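Local structure of toxin protein (Yersinia entomophaga, 6AQK) at residues A89-Y94 against G170-S175; S31-A36 against I78-T83; E123-S128 against H218-K223; E101-D106 against E212-S217. The protein probably acts as an ADP-ribosyltransferase toxin domain, transferring the ADP-ribose unit of NAD+ to a target molecule inside the poisoned cell. All coordinates share one frame; numbering follows the deposited sequence.

Contact 1 of 4, residues A89-Y94 against G170-S175; sequences AEWSGY and GHAGVS
Tyr-94 and Val-174 bring the two backbones nearest each other, with 6.3 Å between their CA atoms, where the chain leaving helix 74-90 runs past the irregular loop after strand 161-167. The polar link is the indole of Trp-91. Its NE1 donates to the carbonyl O of Ala-172 over 2.9 Å, with a bent N-H...O angle of 145°. The acceptor lies close to the indole plane, at the ring's edge, while the donor is tilted slightly from the carbonyl plane. With CG anti to the backbone N (chi1 -160°), the indole swings out from the chain at the helix end and puts its nitrogen on the loop. Val-174 fills the angle between the two aromatic residues: CG2 lies 3.6 Å from CZ2 of Trp-91, and CG1 packs 3.8 Å from CB of Tyr-94. CD2 of Tyr-94 lies over one face of the indole, near its rim, and the ring ends beside Glu-90, whose OE1 accepts OH over 2.6 Å on its anti lone pair. This OE1 also accepts the backbone N of Ala-18. Backbone bonds between Gly-173 and Ala-97 and between Ser-175 and His-95 continue the attachment along the loop. Trp-91 and Ala-172 share Pro-188 as a neighbour. The contact joins the end of helix 74-90 to the loop between strands 161-167 and 184-187, where the helical N-terminal part meets the sheet part.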
loop_
_atom_site.group_PDB
_atom_site.type_symbol
_atom_site.label_atom_id
_atom_site.label_comp_id
_atom_site.label_asym_id
_atom_site.label_seq_id
_atom_site.Cartn_x
_atom_site.Cartn_y
_atom_site.Cartn_z
ATOM N N ALA A 89 -5.581 17.302 3.272
ATOM C CA ALA A 89 -6.472 18.364 3.754
ATOM C C ALA A 89 -7.897 17.891 3.948
ATOM O O ALA A 89 -8.525 18.163 5.001
ATOM C CB ALA A 89 -6.400 19.501 2.821
ATOM N N GLU A 90 -8.334 17.041 3.004
ATOM C CA GLU A 90 -9.668 16.489 3.009
ATOM C C GLU A 90 -9.845 15.347 3.925
ATOM O O GLU A 90 -10.997 14.882 4.130
ATOM C CB GLU A 90 -10.055 16.062 1.590
ATOM C CG GLU A 90 -10.110 17.240 0.609
ATOM C CD GLU A 90 -10.433 16.875 -0.792
ATOM O OE1 GLU A 90 -10.568 15.673 -1.092
ATOM O OE2 GLU A 90 -10.604 17.804 -1.626
ATOM N N TRP A 91 -8.747 14.783 4.411
ATOM C CA TRP A 91 -8.816 13.388 4.933
ATOM C C TRP A 91 -9.841 13.218 6.075
ATOM O O TRP A 91 -10.653 12.211 6.120
ATOM C CB TRP A 91 -7.421 12.838 5.388
ATOM C CG TRP A 91 -7.416 11.321 5.447
ATOM C CD1 TRP A 91 -7.696 10.547 6.514
ATOM C CD2 TRP A 91 -7.147 10.414 4.355
ATOM N NE1 TRP A 91 -7.663 9.225 6.161
ATOM C CE2 TRP A 91 -7.277 9.127 4.847
ATOM C CE3 TRP A 91 -6.787 10.588 3.002
ATOM C CZ2 TRP A 91 -7.157 8.002 4.038
ATOM C CZ3 TRP A 91 -6.617 9.453 2.204
ATOM C CH2 TRP A 91 -6.794 8.170 2.746
ATOM N N SER A 92 -9.823 14.162 7.008
ATOM C CA SER A 92 -10.717 14.038 8.186
ATOM C C SER A 92 -12.192 14.064 7.780
ATOM O O SER A 92 -12.991 13.523 8.490
ATOM C CB SER A 92 -10.357 15.047 9.284
ATOM O OG SER A 92 -10.946 16.269 8.944
ATOM N N GLY A 93 -12.535 14.651 6.617
ATOM C CA GLY A 93 -13.901 14.741 6.112
ATOM C C GLY A 93 -14.340 13.478 5.360
ATOM O O GLY A 93 -15.485 13.372 5.026
ATOM N N TYR A 94 -13.431 12.513 5.083
ATOM C CA TYR A 94 -13.798 11.264 4.419
ATOM C C TYR A 94 -14.468 10.298 5.363
ATOM O O TYR A 94 -14.204 10.341 6.544
ATOM C CB TYR A 94 -12.516 10.634 3.822
ATOM C CG TYR A 94 -11.857 11.400 2.705
ATOM C CD1 TYR A 94 -12.500 12.401 1.984
ATOM C CD2 TYR A 94 -10.535 11.042 2.303
ATOM C CE1 TYR A 94 -11.865 13.054 0.912
ATOM C CE2 TYR A 94 -9.918 11.658 1.235
ATOM C CZ TYR A 94 -10.570 12.665 0.542
ATOM O OH TYR A 94 -9.875 13.252 -0.495
ATOM N N GLY A 170 -9.632 4.791 16.029
ATOM C CA GLY A 170 -8.945 6.050 15.654
ATOM C C GLY A 170 -8.014 5.888 14.444
ATOM O O GLY A 170 -7.301 6.818 14.078
ATOM N N HIS A 171 -8.017 4.691 13.834
ATOM C CA HIS A 171 -7.189 4.462 12.597
ATOM C C HIS A 171 -7.630 5.366 11.489
ATOM O O HIS A 171 -8.719 5.966 11.533
ATOM C CB HIS A 171 -7.307 3.033 12.132
ATOM C CG HIS A 171 -8.668 2.672 11.700
ATOM N ND1 HIS A 171 -9.169 3.006 10.451
ATOM C CD2 HIS A 171 -9.692 2.117 12.388
ATOM C CE1 HIS A 171 -10.437 2.642 10.397
ATOM N NE2 HIS A 171 -10.777 2.089 11.564
ATOM N N ALA A 172 -6.816 5.447 10.450
ATOM C CA ALA A 172 -6.998 6.411 9.368
ATOM C C ALA A 172 -7.629 5.821 8.098
ATOM O O ALA A 172 -7.654 6.469 7.085
ATOM C CB ALA A 172 -5.624 7.036 9.035
ATOM N N GLY A 173 -8.203 4.624 8.163
ATOM C CA GLY A 173 -8.763 3.973 6.980
ATOM C C GLY A 173 -10.105 4.593 6.631
ATOM O O GLY A 173 -10.968 4.760 7.492
ATOM N N VAL A 174 -10.307 4.875 5.353
ATOM C CA VAL A 174 -11.545 5.421 4.924
ATOM C C VAL A 174 -12.234 4.604 3.852
ATOM O O VAL A 174 -11.589 3.979 2.963
ATOM C CB VAL A 174 -11.293 6.816 4.400
ATOM C CG1 VAL A 174 -10.711 7.699 5.477
ATOM C CG2 VAL A 174 -10.422 6.864 3.162
ATOM N N SER A 175 -13.552 4.605 3.935
ATOM C CA SER A 175 -14.388 4.021 2.927
ATOM C C SER A 175 -14.782 5.097 1.996
ATOM O O SER A 175 -15.872 5.649 2.082
ATOM C CB SER A 175 -15.568 3.314 3.593
ATOM O OG SER A 175 -16.386 2.759 2.612
#

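Contact 2 of 4, residues S31-A36 against I78-T83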
loop_
_atom_site.group_PDB
_atom_site.type_symbol
_atom_site.label_atom_id
_atom_site.label_comp_id
_atom_site.label_asym_id
_atom_site.label_seq_id
_atom_site.Cartn_x
_atom_site.Cartn_y
_atom_site.Cartn_z
ATOM N N SER A 31 1.388 6.763 -8.308
ATOM C CA SER A 31 2.200 5.667 -7.833
ATOM C C SER A 31 3.705 5.928 -8.100
ATOM O O SER A 31 4.534 5.804 -7.211
ATOM C CB SER A 31 1.783 4.360 -8.495
ATOM O OG SER A 31 2.520 3.322 -7.872
ATOM N N SER A 32 4.037 6.326 -9.322
ATOM C CA SER A 32 5.397 6.594 -9.668
ATOM C C SER A 32 6.014 7.802 -8.921
ATOM O O SER A 32 7.239 7.802 -8.592
ATOM C CB SER A 32 5.522 6.675 -11.209
ATOM O OG SER A 32 4.872 7.813 -11.730
ATOM N N PHE A 33 5.192 8.807 -8.616
ATOM C CA PHE A 33 5.603 9.944 -7.835
ATOM C C PHE A 33 5.998 9.451 -6.381
ATOM O O PHE A 33 7.066 9.845 -5.858
ATOM C CB PHE A 33 4.473 10.929 -7.719
ATOM C CG PHE A 33 4.817 12.263 -7.073
ATOM C CD1 PHE A 33 4.806 12.443 -5.662
ATOM C CD2 PHE A 33 5.011 13.378 -7.854
ATOM C CE1 PHE A 33 5.110 13.675 -5.095
ATOM C CE2 PHE A 33 5.280 14.605 -7.288
ATOM C CZ PHE A 33 5.338 14.755 -5.900
ATOM N N THR A 34 5.193 8.600 -5.770
ATOM C CA THR A 34 5.475 8.219 -4.403
ATOM C C THR A 34 6.647 7.239 -4.384
ATOM O O THR A 34 7.422 7.231 -3.400
ATOM C CB THR A 34 4.243 7.730 -3.610
ATOM O OG1 THR A 34 3.650 6.552 -4.198
ATOM C CG2 THR A 34 3.197 8.841 -3.486
ATOM N N ILE A 35 6.785 6.450 -5.438
ATOM C CA ILE A 35 7.988 5.645 -5.593
ATOM C C ILE A 35 9.205 6.547 -5.674
ATOM O O ILE A 35 10.231 6.279 -4.995
ATOM C CB ILE A 35 7.875 4.686 -6.735
ATOM C CG1 ILE A 35 6.822 3.598 -6.360
ATOM C CG2 ILE A 35 9.218 4.061 -7.057
ATOM C CD1 ILE A 35 6.474 2.715 -7.510
ATOM N N ALA A 36 9.126 7.597 -6.474
ATOM C CA ALA A 36 10.284 8.540 -6.528
ATOM C C ALA A 36 10.634 9.119 -5.210
ATOM O O ALA A 36 11.834 9.215 -4.900
ATOM C CB ALA A 36 10.080 9.614 -7.517
ATOM N N ILE A 78 3.572 19.776 -10.441
ATOM C CA ILE A 78 2.765 20.676 -9.603
ATOM C C ILE A 78 1.373 20.129 -9.356
ATOM O O ILE A 78 0.879 20.215 -8.232
ATOM C CB ILE A 78 2.733 22.121 -10.171
ATOM C CG1 ILE A 78 4.148 22.728 -10.136
ATOM C CG2 ILE A 78 1.775 22.990 -9.352
ATOM C CD1 ILE A 78 4.744 22.907 -8.742
ATOM N N GLU A 79 0.771 19.536 -10.388
ATOM C CA GLU A 79 -0.560 18.975 -10.237
ATOM C C GLU A 79 -0.607 17.833 -9.171
ATOM O O GLU A 79 -1.502 17.817 -8.278
ATOM C CB GLU A 79 -1.068 18.535 -11.589
ATOM C CG GLU A 79 -2.478 17.937 -11.656
ATOM C CD GLU A 79 -2.695 17.155 -12.956
ATOM O OE1 GLU A 79 -2.006 17.388 -13.964
ATOM O OE2 GLU A 79 -3.562 16.275 -12.989
ATOM N N VAL A 80 0.334 16.901 -9.292
ATOM C CA VAL A 80 0.397 15.733 -8.428
ATOM C C VAL A 80 0.679 16.170 -6.981
ATOM O O VAL A 80 0.004 15.750 -6.068
ATOM C CB VAL A 80 1.354 14.674 -8.962
ATOM C CG1 VAL A 80 1.561 13.573 -7.874
ATOM C CG2 VAL A 80 0.852 14.121 -10.310
ATOM N N GLN A 81 1.653 17.070 -6.781
ATOM C CA GLN A 81 1.983 17.576 -5.446
ATOM C C GLN A 81 0.780 18.249 -4.759
ATOM O O GLN A 81 0.486 17.981 -3.604
ATOM C CB GLN A 81 3.222 18.517 -5.535
ATOM C CG GLN A 81 3.725 19.007 -4.217
ATOM C CD GLN A 81 4.852 19.990 -4.365
ATOM O OE1 GLN A 81 4.681 20.998 -5.056
ATOM N NE2 GLN A 81 6.039 19.676 -3.772
ATOM N N LYS A 82 0.063 19.131 -5.474
ATOM C CA LYS A 82 -1.098 19.776 -4.917
ATOM C C LYS A 82 -2.209 18.766 -4.589
ATOM O O LYS A 82 -2.852 18.880 -3.563
ATOM C CB LYS A 82 -1.627 20.846 -5.891
ATOM C CG LYS A 82 -0.620 21.962 -6.129
ATOM N N THR A 83 -2.381 17.748 -5.432
ATOM C CA THR A 83 -3.462 16.784 -5.243
ATOM C C THR A 83 -3.174 16.000 -3.965
ATOM O O THR A 83 -4.080 15.814 -3.195
ATOM C CB THR A 83 -3.624 15.879 -6.459
ATOM O OG1 THR A 83 -4.136 16.647 -7.542
ATOM C CG2 THR A 83 -4.645 14.852 -6.251
#
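Phe-33 and Val-80 form a helix-to-helix packing contact between helices 27-39 and 74-90, inside the helical N-terminal part of the chain; their CA atoms are 7.8 Å apart. The apolar interaction is a CH-pi contact. One methyl, CG1 of Val-80, sits over a face of the Phe-33 ring, 3.8 Å from the ring centroid and 25° off the normal. It is displaced toward the rim, so its shortest approach, 3.5 Å, is to CD2 of Phe-33. Each side chain points toward the other helix, and the two run antiparallel alongside each other. Phe-33 carries CG anti to the backbone N (chi1 -172°), and Val-80 does the same with CG1, which puts this one branch on the ring. The aliphatic start of Gln-81 borders the far end of the ring, its CB 4.3 Å from CZ of Phe-33. Aromatic contacts come from Phe-54 and Trp-58 of helix 51-63, which meet Phe-33 in edge-to-face pairs. Ile-48 is a further apolar neighbour. Polar groups stay at the margins of this buried patch. The amide of Gln-81 leaves it, NE2 donating to the backbone O of Tyr-45. On helix 74-90, OG1 of Thr-83 folds back 3.0 Å to the carbonyl O of Glu-79, which also accepts the backbone N of Thr-83, the two donors reaching this oxygen from opposite faces of its plane.

Contact 3 of 4, residues E123-S128 against H218-K223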
loop_
_atom_site.group_PDB
_atom_site.type_symbol
_atom_site.label_atom_id
_atom_site.label_comp_id
_atom_site.label_asym_id
_atom_site.label_seq_id
_atom_site.Cartn_x
_atom_site.Cartn_y
_atom_site.Cartn_z
ATOM N N GLU A 123 15.181 -15.908 3.833
ATOM C CA GLU A 123 15.418 -16.987 4.800
ATOM C C GLU A 123 14.391 -18.127 4.716
ATOM O O GLU A 123 14.688 -19.250 5.142
ATOM C CB GLU A 123 15.414 -16.464 6.220
ATOM C CG GLU A 123 16.451 -15.378 6.530
ATOM C CD GLU A 123 16.165 -14.632 7.835
ATOM O OE1 GLU A 123 15.226 -15.041 8.559
ATOM O OE2 GLU A 123 16.882 -13.633 8.148
ATOM N N SER A 124 13.186 -17.841 4.210
ATOM C CA SER A 124 12.036 -18.734 4.328
ATOM C C SER A 124 11.738 -19.554 3.105
ATOM O O SER A 124 11.196 -20.697 3.181
ATOM C CB SER A 124 10.753 -17.876 4.598
ATOM O OG SER A 124 10.749 -17.326 5.913
ATOM N N GLU A 125 11.879 -18.890 1.970
ATOM C CA GLU A 125 11.681 -19.472 0.633
ATOM C C GLU A 125 11.986 -20.958 0.523
ATOM O O GLU A 125 13.080 -21.345 0.858
ATOM C CB GLU A 125 12.712 -18.813 -0.283
ATOM C CG GLU A 125 12.102 -18.026 -1.359
ATOM C CD GLU A 125 13.118 -17.175 -2.051
ATOM O OE1 GLU A 125 14.344 -17.281 -1.771
ATOM O OE2 GLU A 125 12.645 -16.379 -2.869
ATOM N N GLY A 126 11.038 -21.756 0.045
ATOM C CA GLY A 126 11.261 -23.173 -0.212
ATOM C C GLY A 126 11.312 -24.086 1.002
ATOM O O GLY A 126 11.552 -25.271 0.857
ATOM N N LYS A 127 11.123 -23.568 2.204
ATOM C CA LYS A 127 11.023 -24.443 3.367
ATOM C C LYS A 127 9.756 -25.261 3.271
ATOM O O LYS A 127 8.783 -24.802 2.695
ATOM C CB LYS A 127 11.032 -23.650 4.663
ATOM C CG LYS A 127 12.392 -23.148 5.044
ATOM C CD LYS A 127 12.407 -22.749 6.509
ATOM C CE LYS A 127 13.751 -22.145 6.875
ATOM N NZ LYS A 127 13.731 -21.438 8.187
ATOM N N SER A 128 9.782 -26.466 3.841
ATOM C CA SER A 128 8.655 -27.397 3.762
ATOM C C SER A 128 7.652 -27.135 4.863
ATOM O O SER A 128 6.520 -27.606 4.757
ATOM C CB SER A 128 9.162 -28.845 3.901
ATOM O OG SER A 128 10.378 -28.954 3.219
ATOM N N HIS A 218 -1.125 -17.443 -1.161
ATOM C CA HIS A 218 -0.193 -16.594 -0.413
ATOM C C HIS A 218 0.976 -17.454 0.119
ATOM O O HIS A 218 0.785 -18.414 0.839
ATOM C CB HIS A 218 -0.914 -15.924 0.787
ATOM C CG HIS A 218 -2.233 -15.320 0.442
ATOM N ND1 HIS A 218 -2.406 -14.527 -0.672
ATOM C CD2 HIS A 218 -3.448 -15.392 1.046
ATOM C CE1 HIS A 218 -3.667 -14.146 -0.747
ATOM N NE2 HIS A 218 -4.328 -14.670 0.276
ATOM N N ARG A 219 2.190 -17.066 -0.168
ATOM C CA ARG A 219 3.366 -17.638 0.503
ATOM C C ARG A 219 3.759 -16.861 1.752
ATOM O O ARG A 219 4.480 -17.387 2.599
ATOM C CB ARG A 219 4.565 -17.776 -0.500
ATOM C CG ARG A 219 4.200 -18.496 -1.816
ATOM C CD ARG A 219 4.183 -20.031 -1.654
ATOM N NE ARG A 219 3.170 -20.621 -0.773
ATOM C CZ ARG A 219 1.893 -20.870 -1.119
ATOM N NH1 ARG A 219 1.060 -21.379 -0.229
ATOM N NH2 ARG A 219 1.406 -20.575 -2.330
ATOM N N TYR A 220 3.375 -15.589 1.854
ATOM C CA TYR A 220 3.777 -14.734 2.966
ATOM C C TYR A 220 2.575 -13.916 3.479
ATOM O O TYR A 220 1.793 -13.386 2.689
ATOM C CB TYR A 220 4.879 -13.730 2.568
ATOM C CG TYR A 220 6.081 -14.483 2.158
ATOM C CD1 TYR A 220 6.917 -15.004 3.121
ATOM C CD2 TYR A 220 6.302 -14.806 0.829
ATOM C CE1 TYR A 220 7.999 -15.787 2.776
ATOM C CE2 TYR A 220 7.384 -15.620 0.441
ATOM C CZ TYR A 220 8.221 -16.109 1.451
ATOM O OH TYR A 220 9.316 -16.925 1.191
ATOM N N ILE A 221 2.444 -13.890 4.798
ATOM C CA ILE A 221 1.475 -13.080 5.505
ATOM C C ILE A 221 2.167 -12.052 6.372
ATOM O O ILE A 221 3.047 -12.371 7.197
ATOM C CB ILE A 221 0.531 -13.916 6.394
ATOM C CG1 ILE A 221 -0.047 -15.131 5.604
ATOM C CG2 ILE A 221 -0.572 -13.004 6.973
ATOM C CD1 ILE A 221 -0.968 -14.821 4.406
ATOM N N ILE A 222 1.791 -10.810 6.162
ATOM C CA ILE A 222 2.238 -9.728 7.039
ATOM C C ILE A 222 1.064 -9.352 7.928
ATOM O O ILE A 222 0.087 -8.872 7.464
ATOM C CB ILE A 222 2.733 -8.513 6.264
ATOM C CG1 ILE A 222 3.783 -8.919 5.214
ATOM C CG2 ILE A 222 3.238 -7.494 7.247
ATOM C CD1 ILE A 222 4.097 -7.772 4.263
ATOM N N LYS A 223 1.192 -9.540 9.242
ATOM C CA LYS A 223 0.239 -9.037 10.210
ATOM C C LYS A 223 0.732 -7.690 10.744
ATOM O O LYS A 223 1.865 -7.563 11.181
ATOM C CB LYS A 223 0.121 -10.000 11.397
ATOM C CG LYS A 223 -0.382 -11.360 10.933
ATOM C CD LYS A 223 -0.832 -12.285 12.058
ATOM C CE LYS A 223 -2.125 -11.840 12.726
ATOM N NZ LYS A 223 -2.290 -12.686 13.963
#
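Tyr-220 lays the hydroxyl end of its ring against the backbone where helix 115-124 gives way to a turn, overlapping Ser-124 and Glu-125. The ring starts on strand 220-226, and with CG beside the backbone N and anti to the carbonyl carbon (chi1 -62°) its far end is carried to the helix terminus. Ser-124 meets it at the ring edge and almost in the ring plane: CB lies 3.9 Å from CE1 and 3.8 Å from OH of Tyr-220. The serine hydroxyl does not turn to the tyrosine. OG stands beside its own backbone N and bonds to the carbonyl O of Phe-120, one turn back in the helix. Glu-125 crosses the end of the ring obliquely, its CG 3.9 Å from OH of Tyr-220, and the extended remainder of the chain leads the carboxylate onward, its plane turned 64° from the ring. The backbone N of Glu-125 comes within 3.3 Å of the same OH, but the angle is too poor for a hydrogen bond. Ser-124 and Glu-125 themselves open a type II beta turn that runs to Lys-127, closed by a 3.0 Å bond from Lys-127 N to Ser-124 O, with Gly-126 taking the positive phi. Tyr-200 of strand 192-200 donates its OH to the carbonyl O of Lys-127. Phe-120 and Ile-121 of helix 115-124 also touch Tyr-220. No hydrogen bond or ion pair spans the two segments, which implies that shape and van der Waals contact at the tyrosine end seat the helix terminus on the sheet.

Contact 4 of 4, residues E101-D106 against E212-S217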
loop_
_atom_site.group_PDB
_atom_site.type_symbol
_atom_site.label_atom_id
_atom_site.label_comp_id
_atom_site.label_asym_id
_atom_site.label_seq_id
_atom_site.Cartn_x
_atom_site.Cartn_y
_atom_site.Cartn_z
ATOM N N GLU A 101 -10.891 -5.039 10.614
ATOM C CA GLU A 101 -9.760 -5.676 9.911
ATOM C C GLU A 101 -9.965 -5.528 8.397
ATOM O O GLU A 101 -11.095 -5.537 7.886
ATOM C CB GLU A 101 -9.566 -7.153 10.305
ATOM C CG GLU A 101 -10.778 -8.005 10.057
ATOM C CD GLU A 101 -10.669 -9.477 10.470
ATOM O OE1 GLU A 101 -11.643 -10.186 10.089
ATOM O OE2 GLU A 101 -9.688 -9.918 11.126
ATOM N N THR A 102 -8.843 -5.397 7.713
ATOM C CA THR A 102 -8.815 -5.363 6.248
ATOM C C THR A 102 -7.590 -6.171 5.770
ATOM O O THR A 102 -6.804 -6.694 6.582
ATOM C CB THR A 102 -8.744 -3.979 5.684
ATOM O OG1 THR A 102 -7.489 -3.367 6.049
ATOM C CG2 THR A 102 -9.880 -3.202 6.105
ATOM N N PHE A 103 -7.530 -6.396 4.453
ATOM C CA PHE A 103 -6.629 -7.274 3.845
ATOM C C PHE A 103 -6.124 -6.664 2.595
ATOM O O PHE A 103 -6.843 -5.931 1.909
ATOM C CB PHE A 103 -7.273 -8.666 3.493
ATOM C CG PHE A 103 -7.930 -9.294 4.668
ATOM C CD1 PHE A 103 -9.257 -9.015 4.943
ATOM C CD2 PHE A 103 -7.236 -10.165 5.470
ATOM C CE1 PHE A 103 -9.848 -9.503 6.102
ATOM C CE2 PHE A 103 -7.841 -10.709 6.613
ATOM C CZ PHE A 103 -9.155 -10.365 6.919
ATOM N N ARG A 104 -4.868 -6.950 2.330
ATOM C CA ARG A 104 -4.238 -6.515 1.073
ATOM C C ARG A 104 -3.394 -7.577 0.432
ATOM O O ARG A 104 -2.605 -8.225 1.077
ATOM C CB ARG A 104 -3.346 -5.279 1.353
ATOM C CG ARG A 104 -2.665 -4.762 0.098
ATOM C CD ARG A 104 -1.914 -3.461 0.413
ATOM N NE ARG A 104 -1.060 -3.128 -0.719
ATOM C CZ ARG A 104 -1.399 -2.360 -1.749
ATOM N NH1 ARG A 104 -2.563 -1.731 -1.819
ATOM N NH2 ARG A 104 -0.542 -2.197 -2.702
ATOM N N GLY A 105 -3.447 -7.650 -0.924
ATOM C CA GLY A 105 -2.638 -8.535 -1.695
ATOM C C GLY A 105 -1.557 -7.745 -2.384
ATOM O O GLY A 105 -1.809 -6.658 -2.870
ATOM N N ASP A 106 -0.332 -8.221 -2.311
ATOM C CA ASP A 106 0.821 -7.630 -3.034
ATOM C C ASP A 106 1.629 -8.747 -3.728
ATOM O O ASP A 106 1.754 -9.898 -3.258
ATOM C CB ASP A 106 1.750 -6.778 -2.108
ATOM C CG ASP A 106 1.301 -5.292 -1.959
ATOM O OD1 ASP A 106 1.026 -4.610 -3.006
ATOM O OD2 ASP A 106 1.199 -4.830 -0.798
ATOM N N GLU A 212 -10.727 -22.004 2.480
ATOM C CA GLU A 212 -11.949 -21.519 1.866
ATOM C C GLU A 212 -12.003 -19.984 1.948
ATOM O O GLU A 212 -12.484 -19.326 1.009
ATOM C CB GLU A 212 -13.172 -22.169 2.538
ATOM N N GLN A 213 -11.471 -19.426 3.047
ATOM C CA GLN A 213 -11.355 -17.951 3.243
ATOM C C GLN A 213 -10.109 -17.283 2.616
ATOM O O GLN A 213 -10.189 -16.165 2.105
ATOM C CB GLN A 213 -11.357 -17.664 4.769
ATOM C CG GLN A 213 -11.512 -16.201 5.205
ATOM C CD GLN A 213 -12.775 -15.478 4.705
ATOM O OE1 GLN A 213 -13.623 -16.049 4.018
ATOM N NE2 GLN A 213 -12.905 -14.196 5.080
ATOM N N TYR A 214 -8.973 -17.958 2.700
ATOM C CA TYR A 214 -7.659 -17.365 2.372
ATOM C C TYR A 214 -6.938 -17.986 1.164
ATOM O O TYR A 214 -5.893 -17.517 0.754
ATOM C CB TYR A 214 -6.804 -17.417 3.604
ATOM C CG TYR A 214 -7.300 -16.470 4.705
ATOM C CD1 TYR A 214 -7.319 -15.077 4.521
ATOM C CD2 TYR A 214 -7.764 -16.971 5.942
ATOM C CE1 TYR A 214 -7.804 -14.228 5.526
ATOM C CE2 TYR A 214 -8.208 -16.128 6.955
ATOM C CZ TYR A 214 -8.232 -14.748 6.736
ATOM O OH TYR A 214 -8.687 -13.911 7.733
ATOM N N GLY A 215 -7.513 -19.043 0.581
ATOM C CA GLY A 215 -6.894 -19.722 -0.504
ATOM C C GLY A 215 -5.590 -20.402 -0.147
ATOM O O GLY A 215 -5.255 -20.653 1.019
ATOM N N THR A 216 -4.879 -20.703 -1.210
ATOM C CA THR A 216 -3.613 -21.362 -1.169
ATOM C C THR A 216 -2.552 -20.647 -2.005
ATOM O O THR A 216 -1.475 -21.201 -2.221
ATOM C CB THR A 216 -3.767 -22.808 -1.693
ATOM O OG1 THR A 216 -4.225 -22.773 -3.064
ATOM C CG2 THR A 216 -4.738 -23.544 -0.805
ATOM N N SER A 217 -2.801 -19.393 -2.420
ATOM C CA SER A 217 -1.820 -18.698 -3.202
ATOM C C SER A 217 -0.847 -17.799 -2.439
ATOM O O SER A 217 0.186 -17.459 -2.986
ATOM C CB SER A 217 -2.529 -17.881 -4.262
ATOM O OG SER A 217 -3.498 -18.617 -4.926
#
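Phe-103 and Tyr-214 both hold CG beside the backbone N and anti to the carbonyl carbon (chi1 -53° and -69°), and these torsions bring the two rings together. The side chains cross at about a right angle. Their rings are oblique, with planes 57° apart and centroids separated by 5.8 Å. The touching corner is CE2 of Phe-103, which lies near the plane of the tyrosine ring at its edge, 3.5 Å from OH and 3.7 Å from CE1 of Tyr-214. Pro-151 packs on both residues, His-164 stacks on Phe-103, and Tyr-207 meets Tyr-214 edge-to-face. Along strand 101-106, Arg-104 grips Asp-106 side-on in a salt bridge: NE bonds to OD2 at 2.8 Å and NH2 to OD1 at 2.9 Å. OD2 also accepts NE1 of Trp-163. The contact itself is an oblique aromatic pair between outer strand 101-106 and short helix 211-214. Arg-104 on the first strand, its NH1 hydrogen-bonded to the carbonyl O of Ser-146 on the strand carrying Ser-146 and Thr-147, is consistent with the Arg and Ser-Thr elements of R-S-E ADP-ribosyltransferases.

How the contacts relate
Contacts 2 and 1 lie in series on helix 74-90, their centres 19 Å apart: the first packs that helix within the N-terminal helical part, the second fastens its far end to a loop of the sheet-bearing part. Contacts 3 and 4 lie across the chain's centre from contact 2, centred 14 Å apart. They adjoin in sequence and reach the same five-stranded mixed sheet, through outer strand 101-106 and central strand 220-226. Contacts 1, 3 and 4 interleave along the chain, contact 1 centred 24 Å from contact 4 and 32 Å from contact 3. The first four helices precede the first strand; contacts 3 and 4 pack later helices on the sheet.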